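Local coordinates for bifunctional protein PutA (Bradyrhizobium diazoefficiens, PDB 6BSN) that probably oxidizes proline to glutamate in two steps, pairing an FAD-dependent proline dehydrogenase with an NAD-dependent aldehyde dehydrogenase in one chain, at residues S795-L800 and R944-A949; H873-T878 and G889-V894; L611-D616 and W659-A664. The protein carries 1 engineered substitution. All coordinates share one frame; numbering follows the deposited sequence.

Contact 1: residues S795-L800 and R944-A949; sequences SALRLL and RNMIGA. With PRO (proline), chain D.
Ser795 opens the contact by turning its CB toward Met946 and its hydroxyl toward a bound proline. With chi1 at 58°, OG lies between its own backbone N and carbonyl carbon, a rotation that brings it 3.5 Å from Ile947 CG2 and lets it donate to the ligand carboxylate, Ser795 OG to proline OXT at 2.6 Å. Proline OXT takes a second bond from Gly948 N at 2.9 Å, while Ala949 N reaches proline O, also at 2.9 Å. Two consecutive backbone N-H groups and one hydroxyl thus hold both oxygens, and Arg793 adds a further bond. Ala796 brings its CA near Ile947 CG2. Leu797 then meets Met946, whose SD lies 3.9 Å from Leu797 CB; the bend at chi3 (52°) turns Met946 CE back toward Leu797 CA and Ser795 O, both 4.0 Å away. Within 944-949 an Asx turn shapes the loop: Asn945 OD1 accepts from Ile947 N at 3.1 Å and, from the opposite face of its amide, from Arg944 NH1. The contact joins the start of strand 797-803 to the loop after strand 939-942, with helix 775-787 supplying Ser785 to Leu797 and Met946, and strand 765-769 packing Met767 against the same two residues.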
loop_
_atom_site.group_PDB
_atom_site.type_symbol
_atom_site.label_atom_id
_atom_site.label_comp_id
_atom_site.label_asym_id
_atom_site.label_seq_id
_atom_site.Cartn_x
_atom_site.Cartn_y
_atom_site.Cartn_z
ATOM N N SER A 795 -29.933 -20.966 -28.914
ATOM C CA SER A 795 -28.554 -21.431 -28.825
ATOM C C SER A 795 -28.356 -22.874 -29.293
ATOM O O SER A 795 -27.213 -23.346 -29.321
ATOM C CB SER A 795 -28.097 -21.350 -27.372
ATOM O OG SER A 795 -28.973 -22.143 -26.564
ATOM N N ALA A 796 -29.428 -23.592 -29.598
ATOM C CA ALA A 796 -29.349 -25.039 -29.758
ATOM C C ALA A 796 -28.485 -25.424 -30.951
ATOM O O ALA A 796 -28.408 -24.710 -31.954
ATOM C CB ALA A 796 -30.745 -25.629 -29.940
ATOM N N LEU A 797 -27.830 -26.575 -30.827
ATOM C CA LEU A 797 -27.036 -27.122 -31.920
ATOM C C LEU A 797 -27.959 -27.586 -33.042
ATOM O O LEU A 797 -28.860 -28.390 -32.805
ATOM C CB LEU A 797 -26.191 -28.286 -31.411
ATOM C CG LEU A 797 -25.468 -29.131 -32.457
ATOM C CD1 LEU A 797 -24.539 -28.243 -33.285
ATOM C CD2 LEU A 797 -24.686 -30.233 -31.766
ATOM N N ARG A 798 -27.743 -27.073 -34.257
ATOM C CA ARG A 798 -28.489 -27.479 -35.437
ATOM C C ARG A 798 -27.656 -28.272 -36.428
ATOM O O ARG A 798 -28.219 -29.039 -37.212
ATOM C CB ARG A 798 -29.073 -26.262 -36.175
ATOM C CG ARG A 798 -29.779 -25.256 -35.290
ATOM C CD ARG A 798 -30.908 -25.915 -34.524
ATOM N NE ARG A 798 -31.685 -24.928 -33.781
ATOM C CZ ARG A 798 -32.663 -25.236 -32.933
ATOM N NH1 ARG A 798 -33.334 -24.278 -32.303
ATOM N NH2 ARG A 798 -32.980 -26.503 -32.721
ATOM N N LEU A 799 -26.345 -28.072 -36.446
ATOM C CA LEU A 799 -25.506 -28.621 -37.504
ATOM C C LEU A 799 -24.192 -29.122 -36.906
ATOM O O LEU A 799 -23.345 -28.315 -36.522
ATOM C CB LEU A 799 -25.259 -27.551 -38.559
ATOM C CG LEU A 799 -24.438 -27.929 -39.785
ATOM C CD1 LEU A 799 -25.093 -29.084 -40.513
ATOM C CD2 LEU A 799 -24.302 -26.722 -40.686
ATOM N N LEU A 800 -23.999 -30.445 -36.852
ATOM C CA LEU A 800 -22.759 -31.048 -36.355
ATOM C C LEU A 800 -21.827 -31.366 -37.520
ATOM O O LEU A 800 -22.216 -32.080 -38.447
ATOM C CB LEU A 800 -23.047 -32.323 -35.557
ATOM C CG LEU A 800 -21.889 -33.242 -35.125
ATOM C CD1 LEU A 800 -20.878 -32.542 -34.191
ATOM C CD2 LEU A 800 -22.478 -34.432 -34.421
ATOM N N ARG A 944 -17.636 -28.348 -24.401
ATOM C CA ARG A 944 -18.812 -28.439 -23.538
ATOM C C ARG A 944 -20.040 -28.163 -24.393
ATOM O O ARG A 944 -19.936 -27.852 -25.585
ATOM C CB ARG A 944 -18.739 -27.471 -22.351
ATOM C CG ARG A 944 -18.477 -26.008 -22.728
ATOM C CD ARG A 944 -19.099 -25.048 -21.693
ATOM N NE ARG A 944 -20.555 -24.973 -21.828
ATOM C CZ ARG A 944 -21.348 -24.216 -21.066
ATOM N NH1 ARG A 944 -22.662 -24.201 -21.292
ATOM N NH2 ARG A 944 -20.834 -23.477 -20.073
ATOM N N ASN A 945 -21.214 -28.293 -23.791
ATOM C CA ASN A 945 -22.398 -28.043 -24.596
ATOM C C ASN A 945 -22.537 -26.534 -24.900
ATOM O O ASN A 945 -21.807 -25.686 -24.378
ATOM C CB ASN A 945 -23.634 -28.614 -23.903
ATOM C CG ASN A 945 -24.049 -27.818 -22.685
ATOM O OD1 ASN A 945 -24.077 -26.589 -22.719
ATOM N ND2 ASN A 945 -24.412 -28.521 -21.607
ATOM N N MET A 946 -23.503 -26.202 -25.750
ATOM C CA MET A 946 -23.615 -24.855 -26.307
ATOM C C MET A 946 -24.757 -24.042 -25.702
ATOM O O MET A 946 -25.055 -22.950 -26.192
ATOM C CB MET A 946 -23.795 -24.945 -27.825
ATOM C CG MET A 946 -22.617 -25.579 -28.541
ATOM S SD MET A 946 -23.052 -26.278 -30.150
ATOM C CE MET A 946 -23.883 -24.907 -30.982
ATOM N N ILE A 947 -25.396 -24.538 -24.647
ATOM C CA ILE A 947 -26.659 -23.996 -24.176
ATOM C C ILE A 947 -26.532 -23.575 -22.705
ATOM O O ILE A 947 -25.550 -23.869 -22.023
ATOM C CB ILE A 947 -27.809 -25.005 -24.351
ATOM C CG1 ILE A 947 -27.533 -26.242 -23.501
ATOM C CG2 ILE A 947 -28.011 -25.378 -25.816
ATOM C CD1 ILE A 947 -28.739 -27.105 -23.387
ATOM N N GLY A 948 -27.574 -22.922 -22.210
ATOM C CA GLY A 948 -27.588 -22.518 -20.806
ATOM C C GLY A 948 -26.592 -21.434 -20.430
ATOM O O GLY A 948 -25.967 -21.523 -19.368
ATOM N N ALA A 949 -26.440 -20.397 -21.262
ATOM C CA ALA A 949 -25.569 -19.280 -20.906
ATOM C C ALA A 949 -25.940 -18.715 -19.535
ATOM O O ALA A 949 -27.118 -18.621 -19.178
ATOM C CB ALA A 949 -25.644 -18.188 -21.974
HETATM N N PRO D . -30.361 -18.444 -23.109
HETATM C CA PRO D . -30.555 -19.624 -23.940
HETATM C C PRO D . -29.340 -20.559 -23.832
HETATM O O PRO D . -28.211 -20.092 -23.561
HETATM C CB PRO D . -30.781 -19.209 -25.372
HETATM C CG PRO D . -31.064 -17.711 -25.268
HETATM C CD PRO D . -30.369 -17.276 -23.935
HETATM O OXT PRO D . -29.474 -21.788 -24.026
#

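Contact 2: residues H873-T878 and G889-V894; sequences HIFELT and GPILHV
Two neighbouring parallel strands of the mixed sheet in the aldehyde dehydrogenase part of the chain, 873-876 and 891-897, meet here in register, His873 beside Ile891 through to Glu876 beside Val894. The first strand gives and takes in turn. His873 N donates to Pro890 O at 2.8 Å, His873 O receives Leu892 N, Phe875 N reaches Leu892 O at 2.9 Å, and Phe875 O receives Val894 N. This last bond is the most bent of the series, its N-H...O angle being 138°, and Phe875 O is also approached by His893 CA at 3.2 Å in a CA-H...O contact. Leu877 N closes the row on Val894 O.

Only ten residues separate the segments, yet the strands run the same way, so the connection must return to the starting end before the second strand begins; Pro890, at the centre of an inverse gamma turn, leads into it. Strand 857-861 flanks 873-876 on its other side, and 797-803 flanks 891-897.

On one face Ile874 CG2, the branch anti to that residue's backbone N, lies 3.9 Å from Val894 CG2 and also touches Leu892 CD2, whose side chain runs alongside. Helix 775-787 packs on this face through Phe787. From the same face Glu876 extends its carboxylate to a salt bridge with Arg896 and a hydrogen bond with His859. The other face carries the rings. Ile891 CG2 comes to the edge of the Phe875 ring, 4.0 Å from CD1, and helix 839-855 lies against both residues. Leu877 CD1 rests 3.8 Å from His893 CB, with CD2 at the imidazole edge. Both nitrogens of that buried imidazole are engaged: ND1 with Arg798 O and NE2 with His848, which fixes the ring's rotation.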
loop_
_atom_site.group_PDB
_atom_site.type_symbol
_atom_site.label_atom_id
_atom_site.label_comp_id
_atom_site.label_asym_id
_atom_site.label_seq_id
_atom_site.Cartn_x
_atom_site.Cartn_y
_atom_site.Cartn_z
ATOM N N HIS A 873 -34.628 -36.044 -33.819
ATOM C CA HIS A 873 -34.313 -36.572 -35.137
ATOM C C HIS A 873 -32.861 -36.265 -35.476
ATOM O O HIS A 873 -32.304 -35.253 -35.042
ATOM C CB HIS A 873 -35.226 -35.978 -36.230
ATOM C CG HIS A 873 -36.564 -36.629 -36.307
ATOM N ND1 HIS A 873 -37.475 -36.578 -35.278
ATOM C CD2 HIS A 873 -37.145 -37.356 -37.290
ATOM C CE1 HIS A 873 -38.560 -37.251 -35.619
ATOM N NE2 HIS A 873 -38.386 -37.729 -36.837
ATOM N N ILE A 874 -32.238 -37.155 -36.247
ATOM C CA ILE A 874 -30.867 -36.944 -36.690
ATOM C C ILE A 874 -30.800 -37.225 -38.172
ATOM O O ILE A 874 -31.100 -38.340 -38.604
ATOM C CB ILE A 874 -29.850 -37.820 -35.943
ATOM C CG1 ILE A 874 -29.972 -37.628 -34.431
ATOM C CG2 ILE A 874 -28.469 -37.457 -36.404
ATOM C CD1 ILE A 874 -29.106 -38.600 -33.641
ATOM N N PHE A 875 -30.401 -36.222 -38.946
ATOM C CA PHE A 875 -30.236 -36.359 -40.383
ATOM C C PHE A 875 -28.793 -36.055 -40.751
ATOM O O PHE A 875 -28.153 -35.187 -40.155
ATOM C CB PHE A 875 -31.163 -35.400 -41.162
ATOM C CG PHE A 875 -32.621 -35.725 -41.042
ATOM C CD1 PHE A 875 -33.416 -35.067 -40.119
ATOM C CD2 PHE A 875 -33.204 -36.679 -41.871
ATOM C CE1 PHE A 875 -34.770 -35.364 -40.012
ATOM C CE2 PHE A 875 -34.546 -36.992 -41.760
ATOM C CZ PHE A 875 -35.336 -36.329 -40.836
ATOM N N GLU A 876 -28.284 -36.760 -41.750
ATOM C CA GLU A 876 -26.957 -36.485 -42.278
ATOM C C GLU A 876 -27.113 -35.861 -43.652
ATOM O O GLU A 876 -27.880 -36.352 -44.485
ATOM C CB GLU A 876 -26.072 -37.741 -42.358
ATOM C CG GLU A 876 -24.728 -37.444 -43.054
ATOM C CD GLU A 876 -23.704 -38.579 -42.952
ATOM O OE1 GLU A 876 -22.579 -38.403 -43.479
ATOM O OE2 GLU A 876 -24.025 -39.638 -42.367
ATOM N N LEU A 877 -26.404 -34.776 -43.874
ATOM C CA LEU A 877 -26.465 -34.081 -45.138
ATOM C C LEU A 877 -25.208 -34.364 -45.941
ATOM O O LEU A 877 -24.147 -34.670 -45.396
ATOM C CB LEU A 877 -26.606 -32.575 -44.911
ATOM C CG LEU A 877 -27.617 -32.130 -43.861
ATOM C CD1 LEU A 877 -27.364 -30.664 -43.447
ATOM C CD2 LEU A 877 -29.031 -32.321 -44.373
ATOM N N THR A 878 -25.341 -34.228 -47.254
ATOM C CA THR A 878 -24.174 -34.274 -48.119
ATOM C C THR A 878 -23.328 -33.026 -47.941
ATOM O O THR A 878 -22.099 -33.103 -47.900
ATOM C CB THR A 878 -24.618 -34.394 -49.578
ATOM O OG1 THR A 878 -25.236 -35.667 -49.792
ATOM C CG2 THR A 878 -23.445 -34.213 -50.526
ATOM N N GLY A 889 -36.580 -26.938 -33.248
ATOM C CA GLY A 889 -37.032 -28.192 -32.692
ATOM C C GLY A 889 -35.890 -29.164 -32.494
ATOM O O GLY A 889 -34.724 -28.840 -32.750
ATOM N N PRO A 890 -36.201 -30.378 -32.020
ATOM C CA PRO A 890 -35.148 -31.353 -31.663
ATOM C C PRO A 890 -34.643 -32.122 -32.879
ATOM O O PRO A 890 -34.759 -33.344 -32.971
ATOM C CB PRO A 890 -35.871 -32.258 -30.658
ATOM C CG PRO A 890 -37.302 -32.303 -31.181
ATOM C CD PRO A 890 -37.561 -30.923 -31.808
ATOM N N ILE A 891 -34.061 -31.395 -33.829
ATOM C CA ILE A 891 -33.726 -31.935 -35.143
ATOM C C ILE A 891 -32.264 -31.584 -35.417
ATOM O O ILE A 891 -31.937 -30.436 -35.735
ATOM C CB ILE A 891 -34.648 -31.403 -36.248
ATOM C CG1 ILE A 891 -36.109 -31.719 -35.925
ATOM C CG2 ILE A 891 -34.292 -32.042 -37.600
ATOM C CD1 ILE A 891 -37.097 -30.996 -36.839
ATOM N N LEU A 892 -31.386 -32.570 -35.289
ATOM C CA LEU A 892 -29.960 -32.391 -35.519
ATOM C C LEU A 892 -29.611 -32.741 -36.961
ATOM O O LEU A 892 -30.122 -33.718 -37.512
ATOM C CB LEU A 892 -29.159 -33.287 -34.568
ATOM C CG LEU A 892 -27.663 -33.388 -34.789
ATOM C CD1 LEU A 892 -27.019 -32.046 -34.475
ATOM C CD2 LEU A 892 -27.088 -34.502 -33.921
ATOM N N HIS A 893 -28.727 -31.952 -37.560
ATOM C CA HIS A 893 -28.178 -32.239 -38.874
ATOM C C HIS A 893 -26.674 -32.448 -38.741
ATOM O O HIS A 893 -26.013 -31.739 -37.980
ATOM C CB HIS A 893 -28.498 -31.103 -39.865
ATOM C CG HIS A 893 -29.956 -30.753 -39.936
ATOM N ND1 HIS A 893 -30.583 -29.970 -38.989
ATOM C CD2 HIS A 893 -30.914 -31.101 -40.830
ATOM C CE1 HIS A 893 -31.860 -29.838 -39.306
ATOM N NE2 HIS A 893 -32.087 -30.517 -40.415
ATOM N N VAL A 894 -26.129 -33.427 -39.477
ATOM C CA VAL A 894 -24.730 -33.831 -39.332
ATOM C C VAL A 894 -24.068 -33.882 -40.701
ATOM O O VAL A 894 -24.611 -34.468 -41.643
ATOM C CB VAL A 894 -24.609 -35.196 -38.624
ATOM C CG1 VAL A 894 -23.147 -35.546 -38.378
ATOM C CG2 VAL A 894 -25.426 -35.193 -37.320
#

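Contact 3: residues L611-D616 and W659-A664; sequences LREAAD and WNFPLA. With PRO (proline), chain H; PRO (proline), chain D.
Glu613 of the helix and a bound proline both approach the Phe661 ring obliquely and from the same side. Glu613 OE1 comes within 4.3 Å of Phe661 CE2, whereas Phe661 CE1 lies 3.7 Å from the proline CA. Lys602 adds a cation-pi contact to the same ring. Further along the loop, Asn660 ND2 sits over the centre of one face of the Trp659 indole. That amide nitrogen also donates to a second bound proline, Asn660 ND2 to OXT at 3.1 Å, and the indole meets this ligand obliquely through CZ2, 3.6 Å from its CB.

Where the helix and loop come closest, small side chains let the backbones draw together: the CA atoms of Ala614 and Ala664 are 4.1 Å apart. Ala664 CB nestles against Ala614 N and beside the stem of Glu613, whose chain is extended beyond CG and has CG anti to the backbone N (chi1 -171°). This course carries the carboxylate past the methyl, OE2 ending 3.8 Å from Ala664 CB. Leu663 CD2 touches both Ala614 CB, at 3.8 Å, and Leu611 CD2, at 3.9 Å, the two leucine side chains running alongside each other. Glu610, just before the helical segment, accepts from the backbone N atoms of both Leu663 and Ala664, tying down the start of helix 664-675.

The loop between strand 641-656 and helix 664-675 is thus seated on helix 604-629 while presenting Trp659, an NAD-binding residue, and Phe661 to their pockets. A strand-loop-helix passage of this kind at the nucleotide site belongs to the Rossmann-like NAD-binding domain of the aldehyde dehydrogenase fold.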
loop_
_atom_site.group_PDB
_atom_site.type_symbol
_atom_site.label_atom_id
_atom_site.label_comp_id
_atom_site.label_asym_id
_atom_site.label_seq_id
_atom_site.Cartn_x
_atom_site.Cartn_y
_atom_site.Cartn_z
ATOM N N LEU A 611 -35.888 -20.044 -13.855
ATOM C CA LEU A 611 -36.153 -19.247 -12.660
ATOM C C LEU A 611 -34.861 -18.644 -12.119
ATOM O O LEU A 611 -34.814 -17.453 -11.792
ATOM C CB LEU A 611 -36.843 -20.103 -11.597
ATOM C CG LEU A 611 -37.364 -19.434 -10.318
ATOM C CD1 LEU A 611 -36.273 -19.208 -9.279
ATOM C CD2 LEU A 611 -38.133 -18.123 -10.613
ATOM N N ARG A 612 -33.799 -19.455 -12.028
ATOM C CA ARG A 612 -32.503 -18.949 -11.588
ATOM C C ARG A 612 -32.008 -17.837 -12.506
ATOM O O ARG A 612 -31.545 -16.791 -12.038
ATOM C CB ARG A 612 -31.470 -20.081 -11.546
ATOM C CG ARG A 612 -31.646 -21.075 -10.409
ATOM C CD ARG A 612 -30.427 -21.979 -10.333
ATOM N NE ARG A 612 -29.249 -21.232 -9.890
ATOM C CZ ARG A 612 -27.987 -21.633 -10.061
ATOM N NH1 ARG A 612 -27.720 -22.780 -10.689
ATOM N NH2 ARG A 612 -26.983 -20.885 -9.612
ATOM N N GLU A 613 -32.112 -18.056 -13.820
ATOM C CA GLU A 613 -31.674 -17.065 -14.797
ATOM C C GLU A 613 -32.454 -15.758 -14.638
ATOM O O GLU A 613 -31.883 -14.667 -14.750
ATOM C CB GLU A 613 -31.842 -17.640 -16.213
ATOM C CG GLU A 613 -31.232 -16.807 -17.326
ATOM C CD GLU A 613 -31.524 -17.383 -18.709
ATOM O OE1 GLU A 613 -31.432 -18.615 -18.857
ATOM O OE2 GLU A 613 -31.802 -16.617 -19.655
ATOM N N ALA A 614 -33.756 -15.854 -14.366
ATOM C CA ALA A 614 -34.571 -14.660 -14.152
ATOM C C ALA A 614 -34.079 -13.859 -12.953
ATOM O O ALA A 614 -33.928 -12.633 -13.035
ATOM C CB ALA A 614 -36.036 -15.052 -13.975
ATOM N N ALA A 615 -33.846 -14.533 -11.817
ATOM C CA ALA A 615 -33.279 -13.851 -10.649
ATOM C C ALA A 615 -31.887 -13.310 -10.947
ATOM O O ALA A 615 -31.555 -12.189 -10.539
ATOM C CB ALA A 615 -33.226 -14.789 -9.434
ATOM N N ASP A 616 -31.069 -14.083 -11.673
ATOM C CA ASP A 616 -29.712 -13.644 -12.004
ATOM C C ASP A 616 -29.736 -12.373 -12.865
ATOM O O ASP A 616 -28.926 -11.459 -12.651
ATOM C CB ASP A 616 -28.933 -14.767 -12.737
ATOM C CG ASP A 616 -28.585 -16.006 -11.842
ATOM O OD1 ASP A 616 -28.614 -15.944 -10.581
ATOM O OD2 ASP A 616 -28.222 -17.062 -12.440
ATOM N N TRP A 659 -41.801 -17.102 -26.441
ATOM C CA TRP A 659 -42.445 -18.104 -25.601
ATOM C C TRP A 659 -41.461 -19.116 -25.013
ATOM O O TRP A 659 -41.831 -19.854 -24.088
ATOM C CB TRP A 659 -43.541 -18.850 -26.394
ATOM C CG TRP A 659 -43.102 -19.389 -27.748
ATOM C CD1 TRP A 659 -43.366 -18.835 -28.980
ATOM C CD2 TRP A 659 -42.325 -20.571 -28.004
ATOM N NE1 TRP A 659 -42.805 -19.605 -29.982
ATOM C CE2 TRP A 659 -42.164 -20.674 -29.410
ATOM C CE3 TRP A 659 -41.751 -21.555 -27.183
ATOM C CZ2 TRP A 659 -41.446 -21.715 -30.007
ATOM C CZ3 TRP A 659 -41.038 -22.592 -27.778
ATOM C CH2 TRP A 659 -40.891 -22.661 -29.177
ATOM N N ASN A 660 -40.236 -19.190 -25.528
ATOM C CA ASN A 660 -39.354 -20.283 -25.129
ATOM C C ASN A 660 -38.545 -19.985 -23.874
ATOM O O ASN A 660 -38.045 -20.925 -23.249
ATOM C CB ASN A 660 -38.418 -20.669 -26.279
ATOM C CG ASN A 660 -38.007 -19.487 -27.124
ATOM O OD1 ASN A 660 -36.965 -18.879 -26.878
ATOM N ND2 ASN A 660 -38.825 -19.160 -28.146
ATOM N N PHE A 661 -38.393 -18.711 -23.507
ATOM C CA PHE A 661 -37.936 -18.307 -22.176
ATOM C C PHE A 661 -38.900 -17.234 -21.689
ATOM O O PHE A 661 -38.580 -16.038 -21.631
ATOM C CB PHE A 661 -36.478 -17.850 -22.179
ATOM C CG PHE A 661 -35.506 -18.996 -22.305
ATOM C CD1 PHE A 661 -35.034 -19.395 -23.548
ATOM C CD2 PHE A 661 -35.097 -19.698 -21.179
ATOM C CE1 PHE A 661 -34.149 -20.469 -23.658
ATOM C CE2 PHE A 661 -34.216 -20.768 -21.273
ATOM C CZ PHE A 661 -33.740 -21.159 -22.508
ATOM N N PRO A 662 -40.115 -17.651 -21.324
ATOM C CA PRO A 662 -41.200 -16.695 -21.110
ATOM C C PRO A 662 -41.082 -15.921 -19.811
ATOM O O PRO A 662 -41.891 -15.008 -19.575
ATOM C CB PRO A 662 -42.452 -17.586 -21.098
ATOM C CG PRO A 662 -41.963 -19.010 -20.991
ATOM C CD PRO A 662 -40.472 -19.009 -20.886
ATOM N N LEU A 663 -40.143 -16.279 -18.939
ATOM C CA LEU A 663 -39.924 -15.535 -17.710
ATOM C C LEU A 663 -38.590 -14.810 -17.716
ATOM O O LEU A 663 -38.550 -13.605 -17.468
ATOM C CB LEU A 663 -40.009 -16.468 -16.501
ATOM C CG LEU A 663 -39.616 -15.811 -15.179
ATOM C CD1 LEU A 663 -40.680 -14.811 -14.771
ATOM C CD2 LEU A 663 -39.406 -16.860 -14.082
ATOM N N ALA A 664 -37.498 -15.514 -18.045
ATOM C CA ALA A 664 -36.161 -14.948 -17.894
ATOM C C ALA A 664 -35.837 -13.945 -18.995
ATOM O O ALA A 664 -35.262 -12.892 -18.723
ATOM C CB ALA A 664 -35.109 -16.061 -17.861
HETATM N N PRO H . -38.763 -18.263 -34.139
HETATM C CA PRO H . -39.273 -18.048 -32.797
HETATM C C PRO H . -38.120 -17.532 -31.914
HETATM O O PRO H . -37.057 -17.166 -32.484
HETATM C CB PRO H . -39.860 -19.328 -32.243
HETATM C CG PRO H . -39.669 -20.362 -33.351
HETATM C CD PRO H . -38.785 -19.663 -34.429
HETATM O OXT PRO H . -38.229 -17.467 -30.652
HETATM N N PRO D . -30.361 -18.444 -23.109
HETATM C CA PRO D . -30.555 -19.624 -23.940
HETATM C C PRO D . -29.340 -20.559 -23.832
HETATM O O PRO D . -28.211 -20.092 -23.561
HETATM C CB PRO D . -30.781 -19.209 -25.372
HETATM C CG PRO D . -31.064 -17.711 -25.268
HETATM C CD PRO D . -30.369 -17.276 -23.935
HETATM O OXT PRO D . -29.474 -21.788 -24.026
#

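How the contacts relate
All three contacts belong to the aldehyde dehydrogenase part of the chain. Contact 3 closes first in sequence; contact 2 then lies nested within the long loop closed by contact 1. Contacts 1 and 2 have centres about 14 Å apart and share a sheet, strands 797-803 and 891-897 being neighbours there, with probable backbone hydrogen bonds from Leu800 N to His893 O and from His893 N to Arg798 O. Contact 3 is about 18 Å from contact 1 and about 28 Å from contact 2, centre to centre. It does not touch either, but one bound proline bridges the distance to contact 1: residues far apart in sequence line a single pocket near the predicted active site.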